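Long-range contacts in immunomodulatory active chitinase (Trichuris suis, PDB 6G9E), which probably hydrolyses chitin, as a glycoside hydrolase family 18 enzyme that also carries a predicted peritrophin-type chitin-binding domain: residues 275-280 / 306-311; 279-284 / 334-339. One frame throughout, in Å; residues are numbered along the deposited sequence.

Contact 1 (275-280 / 306-311); sequences YGRGWT and AGVISY
Gly276 O takes the backbone N-H of Ile309, with 2.9 Å between Gly276 O and Ile309 N, and a weaker CA-H contact from Val308. The return bond runs from Gly276 N to Ile309 O (2.6 Å) and is nearly straight (169°), completing an antiparallel hydrogen-bonded pair. Gly278 N reaches Gly307 O at 3.2 Å, from above the carbonyl plane, and the CA-H of Arg277 approaches the same oxygen.

Ile309 CG2 lies over the bare backbone of Gly276, 3.7 Å from its CA, while the rest of the side chain runs on to Val314 and Lys317 of helix 311-318. On the other face Arg277 and Val308 run side by side: Val308 CG2, anti to its carbonyl carbon, meets Arg277 NH1 obliquely at 3.3 Å, the arginine chain extended from CG to NE (chi2 -169°, chi3 168°). Tyr275 CE2 sits 3.9 Å above the plane of the Arg277 guanidinium, offset toward its rim. Asp221 draws both polar ends together, salt-bridged to Arg277 NH2 and hydrogen-bonded to Tyr275 OH.

Ser310 then N-caps helix 311-318. The arrangement fits the alpha/beta insertion of family 18 chitinases, where the seventh barrel strand extends out of the TIM barrel and gains a short antiparallel partner.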
ATOM      1  N   TYR A 275      -7.751  -2.864  -4.878  1.00 23.94           N
ATOM      2  CA  TYR A 275      -8.140  -2.256  -6.133  1.00 26.08           C
ATOM      3  C   TYR A 275      -7.698  -3.175  -7.271  1.00 35.82           C
ATOM      4  O   TYR A 275      -6.936  -4.133  -7.084  1.00 38.77           O
ATOM      5  CB  TYR A 275      -7.506  -0.870  -6.289  1.00 27.00           C
ATOM      6  CG  TYR A 275      -6.008  -0.972  -6.386  1.00 30.64           C
ATOM      7  CD1 TYR A 275      -5.232  -1.149  -5.245  1.00 28.61           C
ATOM      8  CD2 TYR A 275      -5.367  -0.940  -7.620  1.00 32.50           C
ATOM      9  CE1 TYR A 275      -3.860  -1.279  -5.328  1.00 31.03           C
ATOM     10  CE2 TYR A 275      -3.987  -1.071  -7.715  1.00 32.71           C
ATOM     11  CZ  TYR A 275      -3.244  -1.243  -6.559  1.00 31.12           C
ATOM     12  OH  TYR A 275      -1.886  -1.375  -6.632  1.00 31.23           O
ATOM     13  N   GLY A 276      -8.190  -2.882  -8.471  1.00 34.94           N
ATOM     14  CA  GLY A 276      -7.732  -3.564  -9.656  1.00 42.37           C
ATOM     15  C   GLY A 276      -7.252  -2.563 -10.693  1.00 46.80           C
ATOM     16  O   GLY A 276      -7.464  -1.350 -10.567  1.00 44.61           O
ATOM     17  N   ARG A 277      -6.594  -3.098 -11.719  1.00 45.19           N
ATOM     18  CA  ARG A 277      -6.266  -2.343 -12.917  1.00 38.20           C
ATOM     19  C   ARG A 277      -6.917  -3.003 -14.126  1.00 41.66           C
ATOM     20  O   ARG A 277      -7.144  -4.221 -14.147  1.00 34.99           O
ATOM     21  CB  ARG A 277      -4.767  -2.240 -13.103  1.00 26.64           C
ATOM     22  CG  ARG A 277      -4.068  -1.628 -11.920  1.00 26.18           C
ATOM     23  CD  ARG A 277      -2.647  -1.322 -12.275  1.00 33.39           C
ATOM     24  NE  ARG A 277      -1.988  -0.487 -11.278  1.00 42.44           N
ATOM     25  CZ  ARG A 277      -2.214   0.809 -11.130  1.00 38.46           C
ATOM     26  NH1 ARG A 277      -3.101   1.421 -11.897  1.00 47.81           N
ATOM     27  NH2 ARG A 277      -1.557   1.493 -10.212  1.00 34.06           N
ATOM     28  N   GLY A 278      -7.227  -2.185 -15.126  1.00 42.95           N
ATOM     29  CA  GLY A 278      -7.999  -2.651 -16.264  1.00 42.88           C
ATOM     30  C   GLY A 278      -7.640  -1.963 -17.561  1.00 43.49           C
ATOM     31  O   GLY A 278      -7.218  -0.798 -17.580  1.00 35.76           O
ATOM     32  N   TRP A 279      -7.858  -2.686 -18.665  1.00 42.66           N
ATOM     33  CA  TRP A 279      -7.654  -2.194 -20.019  1.00 41.26           C
ATOM     34  C   TRP A 279      -8.963  -2.193 -20.804  1.00 38.87           C
ATOM     35  O   TRP A 279      -9.906  -2.920 -20.483  1.00 40.46           O
ATOM     36  CB  TRP A 279      -6.646  -3.053 -20.790  1.00 41.97           C
ATOM     37  CG  TRP A 279      -5.258  -3.142 -20.229  1.00 43.26           C
ATOM     38  CD1 TRP A 279      -4.138  -2.557 -20.735  1.00 42.98           C
ATOM     39  CD2 TRP A 279      -4.834  -3.898 -19.092  1.00 44.14           C
ATOM     40  NE1 TRP A 279      -3.045  -2.889 -19.980  1.00 40.47           N
ATOM     41  CE2 TRP A 279      -3.445  -3.714 -18.963  1.00 43.59           C
ATOM     42  CE3 TRP A 279      -5.494  -4.703 -18.164  1.00 42.21           C
ATOM     43  CZ2 TRP A 279      -2.704  -4.301 -17.938  1.00 42.26           C
ATOM     44  CZ3 TRP A 279      -4.755  -5.290 -17.154  1.00 37.72           C
ATOM     45  CH2 TRP A 279      -3.376  -5.083 -17.046  1.00 33.64           C
ATOM     46  N   THR A 280      -9.002  -1.362 -21.850  1.00 41.56           N
ATOM     47  CA  THR A 280      -9.958  -1.513 -22.940  1.00 36.42           C
ATOM     48  C   THR A 280      -9.370  -2.469 -23.971  1.00 39.80           C
ATOM     49  O   THR A 280      -8.335  -2.174 -24.585  1.00 30.59           O
ATOM     50  CB  THR A 280     -10.291  -0.184 -23.617  1.00 41.76           C
ATOM     51  OG1 THR A 280     -11.014   0.666 -22.721  1.00 47.05           O
ATOM     52  CG2 THR A 280     -11.159  -0.448 -24.831  1.00 45.10           C
ATOM     53  N   ALA A 306      -9.249   6.396 -14.827  1.00 39.29           N
ATOM     54  CA  ALA A 306      -9.119   5.408 -15.887  1.00 44.09           C
ATOM     55  C   ALA A 306      -8.017   4.407 -15.546  1.00 48.89           C
ATOM     56  O   ALA A 306      -7.001   4.758 -14.941  1.00 53.35           O
ATOM     57  CB  ALA A 306      -8.822   6.105 -17.220  1.00 25.26           C
ATOM     58  N   GLY A 307      -8.232   3.149 -15.921  1.00 45.86           N
ATOM     59  CA  GLY A 307      -7.237   2.115 -15.692  1.00 42.93           C
ATOM     60  C   GLY A 307      -7.229   1.521 -14.300  1.00 38.98           C
ATOM     61  O   GLY A 307      -6.353   0.696 -13.994  1.00 34.89           O
ATOM     62  N   VAL A 308      -8.195   1.888 -13.461  1.00 33.50           N
ATOM     63  CA  VAL A 308      -8.222   1.525 -12.052  1.00 24.61           C
ATOM     64  C   VAL A 308      -9.666   1.257 -11.649  1.00 27.85           C
ATOM     65  O   VAL A 308     -10.582   1.971 -12.073  1.00 39.71           O
ATOM     66  CB  VAL A 308      -7.596   2.649 -11.190  1.00 24.12           C
ATOM     67  CG1 VAL A 308      -8.002   2.518  -9.744  1.00 23.64           C
ATOM     68  CG2 VAL A 308      -6.076   2.659 -11.335  1.00 24.39           C
ATOM     69  N   ILE A 309      -9.872   0.232 -10.827  1.00 26.58           N
ATOM     70  CA  ILE A 309     -11.188  -0.092 -10.289  1.00 31.11           C
ATOM     71  C   ILE A 309     -11.050  -0.426  -8.807  1.00 36.03           C
ATOM     72  O   ILE A 309     -10.115  -1.131  -8.405  1.00 41.22           O
ATOM     73  CB  ILE A 309     -11.839  -1.256 -11.078  1.00 39.65           C
ATOM     74  CG1 ILE A 309     -13.253  -1.548 -10.563  1.00 42.64           C
ATOM     75  CG2 ILE A 309     -10.954  -2.501 -11.080  1.00 25.17           C
ATOM     76  CD1 ILE A 309     -14.214  -1.979 -11.674  1.00 40.52           C
ATOM     77  N   SER A 310     -11.967   0.098  -7.988  1.00 33.02           N
ATOM     78  CA  SER A 310     -12.071  -0.348  -6.602  1.00 33.14           C
ATOM     79  C   SER A 310     -12.747  -1.714  -6.537  1.00 43.43           C
ATOM     80  O   SER A 310     -13.474  -2.122  -7.459  1.00 44.24           O
ATOM     81  CB  SER A 310     -12.871   0.643  -5.759  1.00 31.74           C
ATOM     82  OG  SER A 310     -14.270   0.485  -5.964  1.00 27.81           O
ATOM     83  N   TYR A 311     -12.511  -2.427  -5.427  1.00 33.91           N
ATOM     84  CA  TYR A 311     -13.108  -3.749  -5.303  1.00 25.62           C
ATOM     85  C   TYR A 311     -14.625  -3.652  -5.334  1.00 29.37           C
ATOM     86  O   TYR A 311     -15.294  -4.406  -6.048  1.00 32.22           O
ATOM     87  CB  TYR A 311     -12.656  -4.453  -4.033  1.00 23.78           C
ATOM     88  CG  TYR A 311     -13.452  -5.747  -3.820  1.00 27.14           C
ATOM     89  CD1 TYR A 311     -13.331  -6.819  -4.705  1.00 24.77           C
ATOM     90  CD2 TYR A 311     -14.351  -5.874  -2.763  1.00 23.91           C
ATOM     91  CE1 TYR A 311     -14.061  -7.978  -4.531  1.00 29.97           C
ATOM     92  CE2 TYR A 311     -15.085  -7.028  -2.576  1.00 24.28           C
ATOM     93  CZ  TYR A 311     -14.944  -8.082  -3.463  1.00 39.73           C
ATOM     94  OH  TYR A 311     -15.685  -9.245  -3.282  1.00 41.29           O
TER

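Contact 2 (279-284 / 334-339); sequences WTLSDA and YLVQGN
Strand 279-281 and the end of 334-339 meet at one point of the backbone, where the CA atoms of Leu281 and Asn339 are 4.8 Å apart. Residues 334-337 are a strand that does not pair directly with 279-281; strand 340-343 runs antiparallel to both and joins them. Gly338 and Asn339 turn the chain between 334-337 and 340-343, with a positive phi of 71° at Gly338 and backbone angles close to those of a type II' beta turn. The carbonyl of Asn339 accepts the N-H of Leu281, with Leu281 N 2.5 Å from Asn339 O, nearly straight at the hydrogen and with the donor tilted 17° from the carbonyl plane. The CA of Thr280 adds a CA-H contact to the same oxygen.

The side chains of Thr280 and Asn339 lie alongside each other. Thr280 CG2, anti to its own backbone nitrogen, comes within 3.5 Å of Asn339 ND2, while OG1 turns elsewhere, to Ser296 O and Gln340 NE2. Leu281 CB and CG rest against the Asn339 carbonyl, and its CD1 branch stretches across to Val336 CG1 at 4.2 Å. Both Leu281 and Val336 also pack on Trp341 of the intervening strand, which gives this small apolar patch its floor. At the more exposed side of the contact, Ala284 CB lies 3.9 Å from Gly338 O.

The whole is a tight beta hairpin, 332-337 with 340-343, whose turn is tied to the far end of strand 268-281, as expected in the antiparallel sheet of the family 18 insertion domain.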
ATOM      1  N   TRP A 279      -7.858  -2.686 -18.665  1.00 42.66           N
ATOM      2  CA  TRP A 279      -7.654  -2.194 -20.019  1.00 41.26           C
ATOM      3  C   TRP A 279      -8.963  -2.193 -20.804  1.00 38.87           C
ATOM      4  O   TRP A 279      -9.906  -2.920 -20.483  1.00 40.46           O
ATOM      5  CB  TRP A 279      -6.646  -3.053 -20.790  1.00 41.97           C
ATOM      6  CG  TRP A 279      -5.258  -3.142 -20.229  1.00 43.26           C
ATOM      7  CD1 TRP A 279      -4.138  -2.557 -20.735  1.00 42.98           C
ATOM      8  CD2 TRP A 279      -4.834  -3.898 -19.092  1.00 44.14           C
ATOM      9  NE1 TRP A 279      -3.045  -2.889 -19.980  1.00 40.47           N
ATOM     10  CE2 TRP A 279      -3.445  -3.714 -18.963  1.00 43.59           C
ATOM     11  CE3 TRP A 279      -5.494  -4.703 -18.164  1.00 42.21           C
ATOM     12  CZ2 TRP A 279      -2.704  -4.301 -17.938  1.00 42.26           C
ATOM     13  CZ3 TRP A 279      -4.755  -5.290 -17.154  1.00 37.72           C
ATOM     14  CH2 TRP A 279      -3.376  -5.083 -17.046  1.00 33.64           C
ATOM     15  N   THR A 280      -9.002  -1.362 -21.850  1.00 41.56           N
ATOM     16  CA  THR A 280      -9.958  -1.513 -22.940  1.00 36.42           C
ATOM     17  C   THR A 280      -9.370  -2.469 -23.971  1.00 39.80           C
ATOM     18  O   THR A 280      -8.335  -2.174 -24.585  1.00 30.59           O
ATOM     19  CB  THR A 280     -10.291  -0.184 -23.617  1.00 41.76           C
ATOM     20  OG1 THR A 280     -11.014   0.666 -22.721  1.00 47.05           O
ATOM     21  CG2 THR A 280     -11.159  -0.448 -24.831  1.00 45.10           C
ATOM     22  N   LEU A 281     -10.036  -3.604 -24.159  1.00 45.37           N
ATOM     23  CA  LEU A 281      -9.538  -4.644 -25.048  1.00 45.39           C
ATOM     24  C   LEU A 281      -9.527  -4.182 -26.506  1.00 48.86           C
ATOM     25  O   LEU A 281     -10.466  -3.536 -26.981  1.00 45.96           O
ATOM     26  CB  LEU A 281     -10.397  -5.897 -24.901  1.00 44.23           C
ATOM     27  CG  LEU A 281     -10.274  -6.644 -23.569  1.00 39.68           C
ATOM     28  CD1 LEU A 281     -11.398  -7.669 -23.401  1.00 35.27           C
ATOM     29  CD2 LEU A 281      -8.903  -7.311 -23.446  1.00 31.79           C
ATOM     30  N   SER A 282      -8.444  -4.526 -27.212  1.00 45.49           N
ATOM     31  CA  SER A 282      -8.360  -4.271 -28.647  1.00 47.64           C
ATOM     32  C   SER A 282      -9.426  -5.044 -29.437  1.00 50.73           C
ATOM     33  O   SER A 282      -9.854  -4.590 -30.504  1.00 51.69           O
ATOM     34  CB  SER A 282      -6.960  -4.635 -29.153  1.00 41.64           C
ATOM     35  OG  SER A 282      -6.090  -3.521 -29.157  1.00 38.07           O
ATOM     36  N   ASP A 283      -9.865  -6.198 -28.934  1.00 41.18           N
ATOM     37  CA  ASP A 283     -10.804  -7.073 -29.626  1.00 34.34           C
ATOM     38  C   ASP A 283     -11.556  -7.838 -28.547  1.00 43.30           C
ATOM     39  O   ASP A 283     -10.939  -8.616 -27.811  1.00 51.71           O
ATOM     40  CB  ASP A 283     -10.044  -8.026 -30.562  1.00 48.95           C
ATOM     41  CG  ASP A 283     -10.958  -8.998 -31.342  1.00 55.84           C
ATOM     42  OD1 ASP A 283     -11.997  -9.465 -30.816  1.00 53.09           O
ATOM     43  OD2 ASP A 283     -10.602  -9.318 -32.502  1.00 54.23           O
ATOM     44  N   ALA A 284     -12.874  -7.619 -28.437  1.00 36.97           N
ATOM     45  CA  ALA A 284     -13.572  -8.210 -27.276  1.00 37.25           C
ATOM     46  C   ALA A 284     -13.743  -9.700 -27.383  1.00 38.15           C
ATOM     47  O   ALA A 284     -14.486 -10.292 -26.598  1.00 48.62           O
ATOM     48  CB  ALA A 284     -14.939  -7.558 -27.060  1.00 32.82           C
ATOM     49  N   TYR A 334      -9.455 -12.374 -12.856  1.00 46.75           N
ATOM     50  CA  TYR A 334      -9.709 -11.221 -13.706  1.00 41.18           C
ATOM     51  C   TYR A 334     -11.188 -11.180 -14.070  1.00 40.12           C
ATOM     52  O   TYR A 334     -11.944 -12.129 -13.830  1.00 29.71           O
ATOM     53  CB  TYR A 334      -8.797 -11.185 -14.947  1.00 36.63           C
ATOM     54  CG  TYR A 334      -8.926 -12.273 -16.001  1.00 50.31           C
ATOM     55  CD1 TYR A 334      -9.695 -12.077 -17.142  1.00 59.51           C
ATOM     56  CD2 TYR A 334      -8.205 -13.454 -15.903  1.00 56.28           C
ATOM     57  CE1 TYR A 334      -9.781 -13.051 -18.131  1.00 63.57           C
ATOM     58  CE2 TYR A 334      -8.285 -14.434 -16.879  1.00 61.20           C
ATOM     59  CZ  TYR A 334      -9.076 -14.230 -17.994  1.00 63.11           C
ATOM     60  OH  TYR A 334      -9.152 -15.202 -18.974  1.00 60.85           O
ATOM     61  N   LEU A 335     -11.600 -10.025 -14.598  1.00 41.28           N
ATOM     62  CA  LEU A 335     -12.997  -9.698 -14.858  1.00 41.84           C
ATOM     63  C   LEU A 335     -13.143  -9.171 -16.276  1.00 51.39           C
ATOM     64  O   LEU A 335     -12.445  -8.222 -16.653  1.00 53.07           O
ATOM     65  CB  LEU A 335     -13.486  -8.643 -13.869  1.00 41.87           C
ATOM     66  CG  LEU A 335     -14.943  -8.184 -13.889  1.00 38.28           C
ATOM     67  CD1 LEU A 335     -15.841  -9.235 -13.269  1.00 27.98           C
ATOM     68  CD2 LEU A 335     -15.066  -6.876 -13.133  1.00 36.78           C
ATOM     69  N   VAL A 336     -14.061  -9.770 -17.051  1.00 50.06           N
ATOM     70  CA  VAL A 336     -14.363  -9.306 -18.404  1.00 43.27           C
ATOM     71  C   VAL A 336     -15.816  -8.866 -18.488  1.00 37.60           C
ATOM     72  O   VAL A 336     -16.712  -9.456 -17.873  1.00 35.24           O
ATOM     73  CB  VAL A 336     -14.103 -10.359 -19.495  1.00 30.77           C
ATOM     74  CG1 VAL A 336     -13.952  -9.664 -20.803  1.00 31.01           C
ATOM     75  CG2 VAL A 336     -12.865 -11.168 -19.179  1.00 40.74           C
ATOM     76  N   GLN A 337     -16.039  -7.835 -19.301  1.00 32.14           N
ATOM     77  CA  GLN A 337     -17.360  -7.276 -19.547  1.00 39.09           C
ATOM     78  C   GLN A 337     -17.281  -6.300 -20.707  1.00 48.83           C
ATOM     79  O   GLN A 337     -16.787  -5.175 -20.546  1.00 50.06           O
ATOM     80  CB  GLN A 337     -17.893  -6.566 -18.311  1.00 33.90           C
ATOM     81  CG  GLN A 337     -19.187  -5.793 -18.507  1.00 37.39           C
ATOM     82  CD  GLN A 337     -19.580  -5.008 -17.249  1.00 54.91           C
ATOM     83  OE1 GLN A 337     -20.520  -5.387 -16.541  1.00 60.55           O
ATOM     84  NE2 GLN A 337     -18.851  -3.912 -16.962  1.00 48.24           N
ATOM     85  N   GLY A 338     -17.758  -6.719 -21.878  1.00 41.57           N
ATOM     86  CA  GLY A 338     -17.605  -5.864 -23.035  1.00 30.24           C
ATOM     87  C   GLY A 338     -16.147  -5.843 -23.427  1.00 37.45           C
ATOM     88  O   GLY A 338     -15.439  -6.841 -23.297  1.00 30.82           O
ATOM     89  N   ASN A 339     -15.679  -4.697 -23.896  1.00 47.04           N
ATOM     90  CA  ASN A 339     -14.256  -4.546 -24.166  1.00 53.41           C
ATOM     91  C   ASN A 339     -13.440  -4.175 -22.914  1.00 48.23           C
ATOM     92  O   ASN A 339     -12.303  -3.706 -23.043  1.00 49.46           O
ATOM     93  CB  ASN A 339     -14.043  -3.506 -25.267  1.00 52.00           C
ATOM     94  CG  ASN A 339     -14.734  -2.185 -24.974  1.00 47.23           C
ATOM     95  OD1 ASN A 339     -15.498  -2.051 -24.009  1.00 47.50           O
ATOM     96  ND2 ASN A 339     -14.468  -1.197 -25.815  1.00 44.04           N
TER

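In the fold
Contacts 1 and 2 share strand 268-281 and lie on its two edges: the backbone of Gly276 and Gly278 bonds to 306-311, whereas that of Arg277, Trp279 and Leu281 bonds to Ser343, Trp341 and Asn339. Their centres are 11 Å apart, and the strand carries them outward, from about 16 Å to about 26 Å between contact centre and chain centre. Contact 1 thus sits nearer the barrel; its Tyr275 and Arg277, held by Asp221, probably face the substrate groove, as in related chitinases. Contact 2 lies farther out, at the end of strand 268-281. Between them, Trp279 meets Trp341 ring to ring, with planes at about 70°.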